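Local coordinates for petrobactin-binding protein YclQ (Bacillus subtilis subsp. subtilis str. 168, PDB 3GFV) that binds iron-free and ferric petrobactin, and the precursor 3,4-dihydroxybenzoic acid, as the solute-binding subunit of the YclNOPQ ABC transporter that takes up ferric-petrobactin, at residues 19-24 / 117-122; 35-40 / 98-103; 131-136 / 151-156; 165-170 / 200-205; 173-178 / 224-229. All blocks are in the same frame, centred on the assembly; numbering follows the deposited sequence.

Contact 1 (19-24 / 117-122); sequences VKHQLD and PTIYLG
His21 and Tyr120 mark the nearest approach of two strands that belong to different sheets: the axes of 19-21 and 118-120 pass 7.1 Å apart at 45°, with no direct hydrogen bond between them. Strand 16-21 is half of a beta hairpin with 27-31, and this hairpin packs on the edge strand 118-120 of the parallel sheet in the N-terminal lobe of a periplasmic binding protein fold. A type I beta turn from His21 to Asp24 ends the first hairpin strand. The imidazole of His21 lies flat over the neighbouring strand in a CH-pi contact, Ile119 CA standing 3.9 Å from the ring centroid and almost on the ring normal. The opposite face of the imidazole is met by Asp24 N, off centre. His21 CG sits between its backbone N and carbonyl carbon (chi1 64°), which folds the ring back under the turn, where ND1 makes a weak bond to Val19 O. Two turn residues lean on Tyr120 from the same side: Leu23 CG meets Tyr120 CB at 3.7 Å, and Gln22 CB comes obliquely to Tyr120 CD2 at 3.5 Å. Further back, Val19 CG1 packs on Ile119 CG2. One water links the backbones, accepting from Gln22 N at 2.9 Å and donating to Tyr120 O at 2.7 Å.

Contact 2 (35-40 / 98-103); sequences KKVVVF and LIIISA
Strands 37-39 and 98-101 run side by side as a parallel pair, their axes 4.8 Å apart and their directions 13° apart, with Val37 beside Leu98, Val38 beside Ile99 and Val39 beside Ile100. Three backbone bonds zip them together in the zigzag of a parallel sheet: Val38 N gives to Leu98 O (3.1 Å), Ile100 N to Val38 O (2.9 Å) and Phe40 N to Ile100 O (2.8 Å). All three are nearly straight, and Val38 uses both its N-H and its carbonyl toward the same neighbour. On one face of the sheet Val37, Leu98, Val39 and Ile100 form a continuous apolar patch. Val37 and Leu98 point the same way, and Val37 CG1, anti to its own N (chi1 -176°), reaches both Leu98 CD2 and Ile100 CD1, each at 4.1 Å. The other face carries Val38 and Ile99, which touch at 4.4 Å between Val38 CB and Ile99 CG1. Past the last backbone bond, Phe40 CB packs on Ile101 CG2, and the ring presents its edge to Ile100 O. Where the strands end, Ser102 OG is hydrogen-bonded to Asp41; a water lies unusually close to this hydroxyl and makes a weak bond to Phe40 O. These are central strands of the five-stranded parallel sheet of the N-terminal lobe. Strand 57-60 flanks 37-39 and strand 118-120 flanks 98-101, while helix 42-50 packs against Val39 and Ile100, and helix 109-115 covers Ile99 and Ile101 on the other face.

Contact 3 (131-136 / 151-156); sequences SFKSDA and DELANI
Leu153 inserts between Phe132, Lys133 and Ala136 in an apolar helix-helix contact, formed where helix 128-142 of the N-terminal lobe lies along the start of the long helix 146-170. A single long helix spanning the two lobes is a hallmark of the class of binding proteins to which YclQ belongs, and here its first part is packed to the N-terminal lobe. The two helices follow each other in the chain and run antiparallel, at 157°, with their axes 11.0 Å apart, so the gap is filled by side chains and the backbones stay well separated. Leu153 divides its work between two methyls. CD2 approaches Phe132 CE2 at 3.7 Å and Ala136 CB at 4.0 Å, whereas CD1 turns to the backbone of the facing helix and lies 4.1 Å from Lys133 O. Phe132, with CG anti to its backbone N (chi1 -179°), reaches across the gap alongside Leu153, the two side chains pointing opposite ways. At the edge of the same ring, near its plane, Ile156 CD1 comes within 4.1 Å of Phe132 CZ. Helix 281-296 adds Met284, which touches both Phe132 and Ile156. Lys133 borders this core: its CG lies 4.1 Å from Leu153 CD2, and its extended chain carries NZ on to a salt bridge with Asp157. No hydrogen bond joins the two segments directly, so the contact depends on burial of hydrocarbon, with the Lys133-Asp157 pair adding a charged tie between the same helices.

Contact 4 (165-170 / 200-205); sequences KTAEKL and FGVAPA
Glu168 and Ala167, near the end of the long helix 146-170, meet the turn at Gly201 where the chain leaves helix 195-198 for strand 203-204. This joins the far end of the lobe-spanning helix to the C-terminal lobe of the binding-protein fold. From Glu168 CB the chain leaves with CG anti to the carbonyl carbon (chi1 -70°), and CG lies 4.1 Å from Gly201 O. Beyond CG the chain is extended, and its carboxylate OE2 forms a long, weak ion pair with Lys164. The side chain of Ala167 is a single atom, CB, pressed against the turn: Phe200 O and Gly201 O each lie 3.6 Å from it, and Val202 CG2 comes within 4.1 Å. Gly201 has positive phi (85°), as is common for the glycine that ends a helix, and with no side chain of its own it lets the helix come close, Ala167 and Val202 having their CA atoms 5.2 Å apart. A water lies between, 3.0 Å from Ala167 O, to which it may donate, and accepting from Ala203 N at 3.0 Å. Leu295 of helix 281-296 also packs on Ala167. Lacking a direct hydrogen bond, this small interface relies on one methyl against two backbone carbonyls and a valine methyl, and on a water that accepts from Ala203 N and can probably also serve Ala167 O.

Contact 5 (173-178 / 224-229); sequences NGLVIM and SKTNPD
The amide of Asn173 and the carboxylate of Asp229 have nearly parallel planes, 17° apart, although the two side chains cross at about a right angle. Each residue binds the backbone N of the other: Asn173 N gives to Asp229 OD2 at 2.8 Å through the lone pair anti to OD1, and Asp229 N gives to Asn173 OD1 at 2.9 Å, nearly in line with the C=O. A chi1 of 61° tucks the Asn173 amide over its own backbone, where OD1 can take the N-H of Asp229. Such reciprocal bonding clamps the first residues of segment 173-178 to the loop leading into the parallel neighbour strand 230-235, in the mixed sheet of the C-terminal lobe of the binding-protein fold; helix 220-226 and this loop form part of the connection into that strand. The other carboxylate oxygen, Asp229 OD1, is held by Asn259. Two residues along the strand, Leu175 faces the Pro228 ring, CB to CB at 3.6 Å, and its CD2 lies 4.5 Å from Thr226 CG2. At the helix end, a water accepts from Asn173 ND2 at 2.9 Å and donates to Thr226 O at 2.9 Å.

Contacts 1 and 2 lie in the N-terminal lobe, their centres 10 Å apart, and share the parallel sheet through neighbouring strands 98-101 and 118-120; along the chain contact 2 is nested inside contact 1. Contact 3 follows in series, its first helix, 128-142, coming directly after strand 118-120. Helix 146-170 then carries the chain from contact 3 to contact 4, centres 22 Å apart. Contacts 4 and 5 alternate along the chain and meet in the mixed sheet of the other lobe, where strand 203-204 pairs with 173-180. Centres of contacts 2 and 5 are 37 Å apart, on opposite sides of the chain's centre: two lobes joined by a long helix.

Contact 1 (19-24 / 117-122)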
# COMPACT_ATOMS: atom_id res chain seq x y z
N VAL A 19 13.03 5.65 18.06
CA VAL A 19 12.14 5.70 16.91
C VAL A 19 10.74 6.17 17.33
O VAL A 19 10.00 5.43 17.94
CB VAL A 19 12.03 4.30 16.25
CG1 VAL A 19 10.99 4.29 15.10
CG2 VAL A 19 13.40 3.84 15.76
N LYS A 20 10.40 7.42 17.02
CA LYS A 20 9.02 7.86 17.19
C LYS A 20 8.15 7.23 16.10
O LYS A 20 8.51 7.21 14.92
CB LYS A 20 8.92 9.39 17.14
CG LYS A 20 9.53 10.05 18.39
CD LYS A 20 9.39 11.57 18.39
CE LYS A 20 9.76 12.14 19.77
NZ LYS A 20 10.24 13.55 19.69
N HIS A 21 7.01 6.69 16.51
CA HIS A 21 6.08 6.11 15.55
C HIS A 21 4.66 6.28 16.07
O HIS A 21 4.47 6.71 17.20
CB HIS A 21 6.40 4.63 15.29
CG HIS A 21 6.24 3.75 16.49
ND1 HIS A 21 7.20 3.61 17.47
CD2 HIS A 21 5.22 2.94 16.86
CE1 HIS A 21 6.78 2.77 18.39
NE2 HIS A 21 5.57 2.35 18.05
N GLN A 22 3.69 5.97 15.22
CA GLN A 22 2.27 6.16 15.53
C GLN A 22 1.85 5.60 16.87
O GLN A 22 0.99 6.19 17.55
CB GLN A 22 1.39 5.56 14.44
CG GLN A 22 0.69 6.60 13.62
CD GLN A 22 -0.19 7.46 14.48
OE1 GLN A 22 -0.09 8.68 14.47
NE2 GLN A 22 -1.05 6.82 15.27
N LEU A 23 2.41 4.45 17.24
CA LEU A 23 1.99 3.74 18.45
C LEU A 23 2.87 4.07 19.66
O LEU A 23 2.67 3.52 20.75
CB LEU A 23 1.95 2.23 18.21
CG LEU A 23 0.87 1.82 17.21
CD1 LEU A 23 0.65 0.31 17.25
CD2 LEU A 23 -0.46 2.56 17.45
N ASP A 24 3.85 4.94 19.47
CA ASP A 24 4.55 5.56 20.60
C ASP A 24 5.28 6.82 20.15
O ASP A 24 6.42 6.78 19.68
CB ASP A 24 5.51 4.61 21.30
CG ASP A 24 5.97 5.17 22.65
OD1 ASP A 24 5.78 6.39 22.87
OD2 ASP A 24 6.51 4.40 23.47
N PRO A 117 11.45 -5.12 20.54
CA PRO A 117 11.05 -3.76 20.20
C PRO A 117 10.21 -3.78 18.94
O PRO A 117 10.59 -4.43 17.96
CB PRO A 117 12.39 -3.03 19.98
CG PRO A 117 13.37 -3.82 20.86
CD PRO A 117 12.91 -5.26 20.75
N THR A 118 9.09 -3.08 18.97
CA THR A 118 8.14 -3.11 17.87
C THR A 118 7.82 -1.69 17.48
O THR A 118 7.60 -0.83 18.33
CB THR A 118 6.85 -3.82 18.30
OG1 THR A 118 7.18 -5.17 18.66
CG2 THR A 118 5.83 -3.84 17.16
N ILE A 119 7.81 -1.44 16.18
CA ILE A 119 7.45 -0.14 15.67
C ILE A 119 6.34 -0.30 14.65
O ILE A 119 6.29 -1.29 13.92
CB ILE A 119 8.66 0.60 15.06
CG1 ILE A 119 9.20 -0.16 13.83
CG2 ILE A 119 9.75 0.82 16.15
CD1 ILE A 119 10.34 0.54 13.08
N TYR A 120 5.45 0.68 14.62
CA TYR A 120 4.37 0.75 13.64
C TYR A 120 4.76 1.65 12.47
O TYR A 120 5.11 2.82 12.68
CB TYR A 120 3.15 1.30 14.35
CG TYR A 120 1.93 1.47 13.48
CD1 TYR A 120 0.90 0.55 13.54
CD2 TYR A 120 1.80 2.57 12.64
CE1 TYR A 120 -0.25 0.71 12.75
CE2 TYR A 120 0.66 2.74 11.84
CZ TYR A 120 -0.36 1.79 11.92
OH TYR A 120 -1.50 1.93 11.14
N LEU A 121 4.74 1.10 11.26
CA LEU A 121 5.07 1.90 10.06
C LEU A 121 3.96 1.84 9.00
O LEU A 121 4.22 1.56 7.83
CB LEU A 121 6.37 1.44 9.41
CG LEU A 121 7.63 1.57 10.27
CD1 LEU A 121 8.87 1.11 9.49
CD2 LEU A 121 7.81 3.01 10.79
N GLY A 122 2.72 2.11 9.38
CA GLY A 122 1.69 2.21 8.35
C GLY A 122 1.45 3.63 7.90
O GLY A 122 1.52 4.56 8.70
O HOH W 1 4.47 5.39 12.53

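Contact 2 (35-40 / 98-103)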
# COMPACT_ATOMS: atom_id res chain seq x y z
N LYS A 35 19.61 -7.23 13.05
CA LYS A 35 19.98 -8.34 12.17
C LYS A 35 18.90 -9.39 12.00
O LYS A 35 19.00 -10.25 11.13
CB LYS A 35 21.23 -9.04 12.75
CG LYS A 35 22.39 -8.11 13.02
CD LYS A 35 22.85 -7.44 11.73
CE LYS A 35 24.12 -6.63 11.97
NZ LYS A 35 24.30 -5.67 10.85
N LYS A 36 17.87 -9.34 12.84
CA LYS A 36 16.79 -10.33 12.78
C LYS A 36 15.43 -9.63 12.87
O LYS A 36 14.77 -9.61 13.92
CB LYS A 36 16.94 -11.35 13.91
CG LYS A 36 18.26 -12.10 13.88
CD LYS A 36 18.17 -13.49 14.51
CE LYS A 36 17.97 -13.43 16.01
NZ LYS A 36 18.97 -12.57 16.69
N VAL A 37 15.00 -9.08 11.75
CA VAL A 37 13.81 -8.27 11.74
C VAL A 37 12.61 -9.07 11.20
O VAL A 37 12.70 -9.71 10.15
CB VAL A 37 14.04 -6.99 10.89
CG1 VAL A 37 12.82 -6.06 10.96
CG2 VAL A 37 15.28 -6.25 11.38
N VAL A 38 11.51 -9.07 11.96
CA VAL A 38 10.28 -9.70 11.53
C VAL A 38 9.36 -8.60 11.03
O VAL A 38 9.15 -7.60 11.72
CB VAL A 38 9.61 -10.47 12.72
CG1 VAL A 38 8.19 -10.93 12.34
CG2 VAL A 38 10.45 -11.66 13.09
N VAL A 39 8.83 -8.76 9.82
CA VAL A 39 8.14 -7.66 9.15
C VAL A 39 6.73 -8.08 8.76
O VAL A 39 6.55 -9.00 7.96
CB VAL A 39 8.91 -7.25 7.88
CG1 VAL A 39 8.22 -6.10 7.18
CG2 VAL A 39 10.37 -6.90 8.23
N PHE A 40 5.74 -7.41 9.35
CA PHE A 40 4.33 -7.65 9.05
C PHE A 40 3.73 -6.58 8.15
O PHE A 40 2.53 -6.59 7.90
CB PHE A 40 3.51 -7.77 10.34
CG PHE A 40 3.53 -9.15 10.92
CD1 PHE A 40 4.55 -9.53 11.78
CD2 PHE A 40 2.54 -10.07 10.60
CE1 PHE A 40 4.58 -10.82 12.31
CE2 PHE A 40 2.57 -11.35 11.12
CZ PHE A 40 3.60 -11.72 11.97
N LEU A 98 13.94 -6.73 16.19
CA LEU A 98 13.01 -5.66 15.82
C LEU A 98 11.78 -6.26 15.15
O LEU A 98 11.90 -7.19 14.34
CB LEU A 98 13.68 -4.66 14.88
CG LEU A 98 12.78 -3.55 14.31
CD1 LEU A 98 12.28 -2.60 15.38
CD2 LEU A 98 13.50 -2.76 13.21
N ILE A 99 10.59 -5.75 15.47
CA ILE A 99 9.38 -6.18 14.76
C ILE A 99 8.73 -4.93 14.16
O ILE A 99 8.62 -3.90 14.83
CB ILE A 99 8.38 -6.91 15.68
CG1 ILE A 99 9.08 -8.10 16.37
CG2 ILE A 99 7.18 -7.40 14.86
CD1 ILE A 99 8.23 -8.72 17.52
N ILE A 100 8.33 -5.03 12.90
CA ILE A 100 7.67 -3.92 12.22
C ILE A 100 6.25 -4.34 11.90
O ILE A 100 6.02 -5.37 11.25
CB ILE A 100 8.38 -3.56 10.90
CG1 ILE A 100 9.80 -3.04 11.17
CG2 ILE A 100 7.51 -2.57 10.06
CD1 ILE A 100 10.61 -2.80 9.89
N ILE A 101 5.28 -3.55 12.37
CA ILE A 101 3.88 -3.85 12.09
C ILE A 101 3.18 -2.68 11.42
O ILE A 101 3.73 -1.58 11.32
CB ILE A 101 3.10 -4.24 13.38
CG1 ILE A 101 3.08 -3.05 14.38
CG2 ILE A 101 3.72 -5.46 14.01
CD1 ILE A 101 2.18 -3.26 15.60
N SER A 102 1.96 -2.90 10.96
CA SER A 102 1.16 -1.78 10.50
C SER A 102 -0.31 -2.00 10.84
O SER A 102 -0.62 -2.66 11.82
CB SER A 102 1.39 -1.46 9.01
OG SER A 102 1.15 -2.59 8.20
N ALA A 103 -1.19 -1.40 10.07
CA ALA A 103 -2.57 -1.26 10.52
C ALA A 103 -3.25 -2.60 10.87
O ALA A 103 -3.99 -2.67 11.85
CB ALA A 103 -3.38 -0.49 9.48
O HOH W 2 -0.22 -4.68 8.47

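Contact 3 (131-136 / 151-156)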
# COMPACT_ATOMS: atom_id res chain seq x y z
N SER A 131 3.39 10.80 6.21
CA SER A 131 3.61 9.51 6.86
C SER A 131 4.51 8.61 6.01
O SER A 131 5.36 7.89 6.55
CB SER A 131 2.28 8.80 7.23
OG SER A 131 1.54 8.50 6.07
N PHE A 132 4.32 8.65 4.69
CA PHE A 132 5.16 7.88 3.76
C PHE A 132 6.63 8.27 3.93
O PHE A 132 7.51 7.43 4.11
CB PHE A 132 4.74 8.13 2.31
CG PHE A 132 5.54 7.36 1.29
CD1 PHE A 132 5.22 6.04 1.00
CD2 PHE A 132 6.59 7.96 0.59
CE1 PHE A 132 5.94 5.32 0.06
CE2 PHE A 132 7.32 7.25 -0.35
CZ PHE A 132 6.98 5.92 -0.63
N LYS A 133 6.91 9.56 3.87
CA LYS A 133 8.31 9.97 4.05
C LYS A 133 8.83 9.63 5.44
O LYS A 133 9.98 9.20 5.59
CB LYS A 133 8.47 11.44 3.74
CG LYS A 133 8.22 11.73 2.27
CD LYS A 133 8.40 13.21 1.96
CE LYS A 133 8.63 13.42 0.47
NZ LYS A 133 8.77 14.86 0.15
N SER A 134 8.00 9.83 6.45
CA SER A 134 8.45 9.56 7.81
C SER A 134 8.81 8.09 7.99
O SER A 134 9.81 7.75 8.60
CB SER A 134 7.42 10.02 8.83
OG SER A 134 7.79 9.60 10.12
N ASP A 135 7.99 7.21 7.43
CA ASP A 135 8.23 5.76 7.55
C ASP A 135 9.54 5.40 6.89
O ASP A 135 10.35 4.67 7.48
CB ASP A 135 7.11 4.96 6.88
CG ASP A 135 5.81 4.99 7.68
OD1 ASP A 135 5.82 5.54 8.81
OD2 ASP A 135 4.79 4.46 7.17
N ALA A 136 9.74 5.86 5.65
CA ALA A 136 10.97 5.58 4.91
C ALA A 136 12.19 6.12 5.65
O ALA A 136 13.21 5.43 5.81
CB ALA A 136 10.89 6.20 3.47
N ASP A 151 17.56 10.22 -1.33
CA ASP A 151 17.63 10.24 -2.78
C ASP A 151 16.43 9.53 -3.42
O ASP A 151 15.87 10.00 -4.42
CB ASP A 151 18.94 9.60 -3.25
CG ASP A 151 20.15 10.44 -2.89
OD1 ASP A 151 20.00 11.67 -2.66
OD2 ASP A 151 21.27 9.87 -2.84
N GLU A 152 16.04 8.40 -2.85
CA GLU A 152 14.89 7.67 -3.35
C GLU A 152 13.60 8.47 -3.17
O GLU A 152 12.74 8.48 -4.04
CB GLU A 152 14.76 6.30 -2.67
CG GLU A 152 15.91 5.35 -3.00
CD GLU A 152 16.02 5.08 -4.49
OE1 GLU A 152 14.98 4.85 -5.14
OE2 GLU A 152 17.15 5.10 -5.03
N LEU A 153 13.47 9.15 -2.03
CA LEU A 153 12.28 9.97 -1.80
C LEU A 153 12.26 11.12 -2.82
O LEU A 153 11.19 11.47 -3.34
CB LEU A 153 12.26 10.51 -0.37
CG LEU A 153 11.92 9.44 0.69
CD1 LEU A 153 12.01 10.01 2.10
CD2 LEU A 153 10.53 8.83 0.44
N ALA A 154 13.43 11.71 -3.08
CA ALA A 154 13.51 12.76 -4.09
C ALA A 154 13.05 12.29 -5.47
O ALA A 154 12.30 13.01 -6.15
CB ALA A 154 14.94 13.37 -4.15
N ASN A 155 13.48 11.11 -5.88
CA ASN A 155 13.06 10.56 -7.17
C ASN A 155 11.56 10.32 -7.20
O ASN A 155 10.91 10.58 -8.21
CB ASN A 155 13.76 9.24 -7.48
CG ASN A 155 15.23 9.41 -7.70
OD1 ASN A 155 15.71 10.49 -8.08
ND2 ASN A 155 15.99 8.33 -7.48
N ILE A 156 11.03 9.79 -6.11
CA ILE A 156 9.59 9.59 -6.00
C ILE A 156 8.82 10.93 -6.08
O ILE A 156 7.81 11.03 -6.79
CB ILE A 156 9.27 8.79 -4.73
CG1 ILE A 156 9.65 7.33 -4.98
CG2 ILE A 156 7.79 8.92 -4.36
CD1 ILE A 156 9.62 6.46 -3.73

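Contact 4 (165-170 / 200-205)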
# COMPACT_ATOMS: atom_id res chain seq x y z
N LYS A 165 1.12 16.38 -12.98
CA LYS A 165 1.04 17.27 -14.14
C LYS A 165 0.22 16.62 -15.26
O LYS A 165 -0.66 17.26 -15.85
CB LYS A 165 2.44 17.70 -14.62
CG LYS A 165 2.39 18.81 -15.64
CD LYS A 165 3.74 19.50 -15.81
CE LYS A 165 3.95 20.57 -14.76
NZ LYS A 165 5.22 21.30 -15.01
N THR A 166 0.47 15.34 -15.52
CA THR A 166 -0.28 14.58 -16.51
C THR A 166 -1.76 14.54 -16.14
O THR A 166 -2.63 14.75 -16.99
CB THR A 166 0.25 13.14 -16.60
OG1 THR A 166 1.61 13.16 -17.07
CG2 THR A 166 -0.60 12.30 -17.53
N ALA A 167 -2.05 14.25 -14.88
CA ALA A 167 -3.45 14.16 -14.44
C ALA A 167 -4.17 15.50 -14.65
O ALA A 167 -5.33 15.53 -15.07
CB ALA A 167 -3.54 13.73 -12.98
N GLU A 168 -3.49 16.59 -14.32
CA GLU A 168 -4.11 17.91 -14.40
C GLU A 168 -4.26 18.41 -15.84
O GLU A 168 -5.18 19.17 -16.14
CB GLU A 168 -3.36 18.91 -13.50
CG GLU A 168 -3.60 18.58 -12.02
CD GLU A 168 -2.78 19.42 -11.04
OE1 GLU A 168 -1.88 20.16 -11.49
OE2 GLU A 168 -3.04 19.33 -9.82
N LYS A 169 -3.38 17.95 -16.73
CA LYS A 169 -3.49 18.30 -18.15
C LYS A 169 -4.76 17.80 -18.81
O LYS A 169 -5.29 18.42 -19.73
CB LYS A 169 -2.29 17.77 -18.93
CG LYS A 169 -1.17 18.77 -19.11
CD LYS A 169 0.19 18.12 -19.38
CE LYS A 169 1.26 19.21 -19.54
NZ LYS A 169 2.67 18.79 -19.32
N LEU A 170 -5.25 16.65 -18.35
CA LEU A 170 -6.31 15.92 -19.02
C LEU A 170 -7.64 16.62 -18.92
O LEU A 170 -8.47 16.49 -19.82
CB LEU A 170 -6.44 14.53 -18.39
CG LEU A 170 -5.38 13.53 -18.82
CD1 LEU A 170 -5.51 12.27 -17.97
CD2 LEU A 170 -5.54 13.18 -20.29
N PHE A 200 -1.45 11.80 -6.45
CA PHE A 200 -1.21 11.72 -7.89
C PHE A 200 -2.00 12.76 -8.68
O PHE A 200 -1.80 12.89 -9.89
CB PHE A 200 -1.53 10.33 -8.45
CG PHE A 200 -0.75 9.21 -7.81
CD1 PHE A 200 0.41 9.48 -7.11
CD2 PHE A 200 -1.20 7.89 -7.91
CE1 PHE A 200 1.12 8.45 -6.51
CE2 PHE A 200 -0.50 6.83 -7.31
CZ PHE A 200 0.67 7.11 -6.61
N GLY A 201 -2.92 13.45 -8.02
CA GLY A 201 -3.56 14.60 -8.64
C GLY A 201 -4.77 14.35 -9.54
O GLY A 201 -5.24 15.27 -10.22
N VAL A 202 -5.28 13.12 -9.56
CA VAL A 202 -6.46 12.81 -10.38
C VAL A 202 -7.68 13.50 -9.79
O VAL A 202 -7.97 13.36 -8.60
CB VAL A 202 -6.71 11.27 -10.53
CG1 VAL A 202 -8.02 10.99 -11.30
CG2 VAL A 202 -5.49 10.57 -11.22
N ALA A 203 -8.39 14.29 -10.59
CA ALA A 203 -9.60 14.93 -10.06
C ALA A 203 -10.65 13.87 -9.68
O ALA A 203 -10.94 12.99 -10.48
CB ALA A 203 -10.18 15.89 -11.10
N PRO A 204 -11.21 13.96 -8.47
CA PRO A 204 -12.22 12.97 -8.09
C PRO A 204 -13.50 13.19 -8.88
O PRO A 204 -13.95 14.33 -9.01
CB PRO A 204 -12.49 13.27 -6.61
CG PRO A 204 -11.39 14.18 -6.17
CD PRO A 204 -10.92 14.91 -7.38
N ALA A 205 -14.06 12.12 -9.43
CA ALA A 205 -15.37 12.18 -10.06
C ALA A 205 -16.48 12.44 -9.03
O ALA A 205 -17.54 12.98 -9.35
CB ALA A 205 -15.66 10.88 -10.85
O HOH W 3 -7.51 14.22 -13.46

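Contact 5 (173-178 / 224-229)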
# COMPACT_ATOMS: atom_id res chain seq x y z
N ASN A 173 -11.78 13.31 -14.96
CA ASN A 173 -11.83 12.88 -13.57
C ASN A 173 -11.68 11.36 -13.44
O ASN A 173 -11.60 10.65 -14.45
CB ASN A 173 -13.10 13.37 -12.87
CG ASN A 173 -14.36 12.83 -13.52
OD1 ASN A 173 -14.37 11.71 -14.03
ND2 ASN A 173 -15.44 13.61 -13.49
N GLY A 174 -11.61 10.88 -12.21
CA GLY A 174 -11.41 9.46 -11.97
C GLY A 174 -12.23 8.98 -10.78
O GLY A 174 -12.46 9.72 -9.81
N LEU A 175 -12.66 7.73 -10.87
CA LEU A 175 -13.31 7.06 -9.74
C LEU A 175 -12.50 5.81 -9.40
O LEU A 175 -12.10 5.07 -10.29
CB LEU A 175 -14.74 6.66 -10.12
CG LEU A 175 -15.50 5.80 -9.11
CD1 LEU A 175 -15.77 6.60 -7.82
CD2 LEU A 175 -16.84 5.25 -9.72
N VAL A 176 -12.27 5.58 -8.11
CA VAL A 176 -11.56 4.38 -7.65
C VAL A 176 -12.53 3.41 -6.99
O VAL A 176 -13.24 3.79 -6.04
CB VAL A 176 -10.46 4.75 -6.62
CG1 VAL A 176 -9.66 3.50 -6.21
CG2 VAL A 176 -9.52 5.81 -7.21
N ILE A 177 -12.57 2.17 -7.47
CA ILE A 177 -13.47 1.16 -6.88
C ILE A 177 -12.73 -0.11 -6.57
O ILE A 177 -11.74 -0.43 -7.21
CB ILE A 177 -14.67 0.79 -7.77
CG1 ILE A 177 -14.21 0.26 -9.15
CG2 ILE A 177 -15.65 1.99 -7.89
CD1 ILE A 177 -15.31 -0.30 -10.00
N MSE A 178 -13.24 -0.85 -5.59
CA MSE A 178 -12.74 -2.19 -5.32
C MSE A 178 -13.89 -3.17 -5.47
O MSE A 178 -15.02 -2.92 -4.98
CB MSE A 178 -12.09 -2.27 -3.93
CG MSE A 178 -11.58 -3.66 -3.61
SE MSE A 178 -10.61 -3.61 -1.89
CE MSE A 178 -12.16 -3.53 -0.78
N SER A 224 -22.68 4.60 -13.07
CA SER A 224 -23.37 5.26 -14.17
C SER A 224 -23.68 6.71 -13.82
O SER A 224 -23.44 7.64 -14.61
CB SER A 224 -24.66 4.49 -14.48
OG SER A 224 -25.45 5.19 -15.43
N LYS A 225 -24.21 6.94 -12.64
CA LYS A 225 -24.55 8.33 -12.33
C LYS A 225 -23.32 9.21 -12.13
O LYS A 225 -23.36 10.41 -12.38
CB LYS A 225 -25.54 8.45 -11.17
CG LYS A 225 -24.95 8.52 -9.82
CD LYS A 225 -25.93 9.20 -8.88
CE LYS A 225 -25.47 9.10 -7.44
NZ LYS A 225 -26.43 9.75 -6.50
N THR A 226 -22.22 8.60 -11.68
CA THR A 226 -20.97 9.34 -11.50
C THR A 226 -20.28 9.61 -12.83
O THR A 226 -19.66 10.66 -12.99
CB THR A 226 -20.05 8.54 -10.58
OG1 THR A 226 -20.71 8.38 -9.32
CG2 THR A 226 -18.71 9.26 -10.39
N ASN A 227 -20.44 8.70 -13.79
CA ASN A 227 -19.82 8.84 -15.12
C ASN A 227 -18.34 9.27 -15.12
O ASN A 227 -17.94 10.27 -15.73
CB ASN A 227 -20.66 9.78 -16.01
CG ASN A 227 -20.20 9.76 -17.47
OD1 ASN A 227 -19.70 8.74 -17.93
ND2 ASN A 227 -20.38 10.89 -18.19
N PRO A 228 -17.48 8.49 -14.45
CA PRO A 228 -16.07 8.89 -14.40
C PRO A 228 -15.39 8.75 -15.77
O PRO A 228 -15.71 7.83 -16.53
CB PRO A 228 -15.46 7.84 -13.45
CG PRO A 228 -16.34 6.60 -13.70
CD PRO A 228 -17.74 7.20 -13.81
N ASP A 229 -14.45 9.63 -16.07
CA ASP A 229 -13.66 9.53 -17.30
C ASP A 229 -12.65 8.40 -17.22
O ASP A 229 -12.37 7.73 -18.21
CB ASP A 229 -12.92 10.85 -17.52
CG ASP A 229 -13.87 12.02 -17.65
OD1 ASP A 229 -14.85 11.87 -18.42
OD2 ASP A 229 -13.67 13.05 -16.96
O HOH W 4 -18.21 12.94 -14.10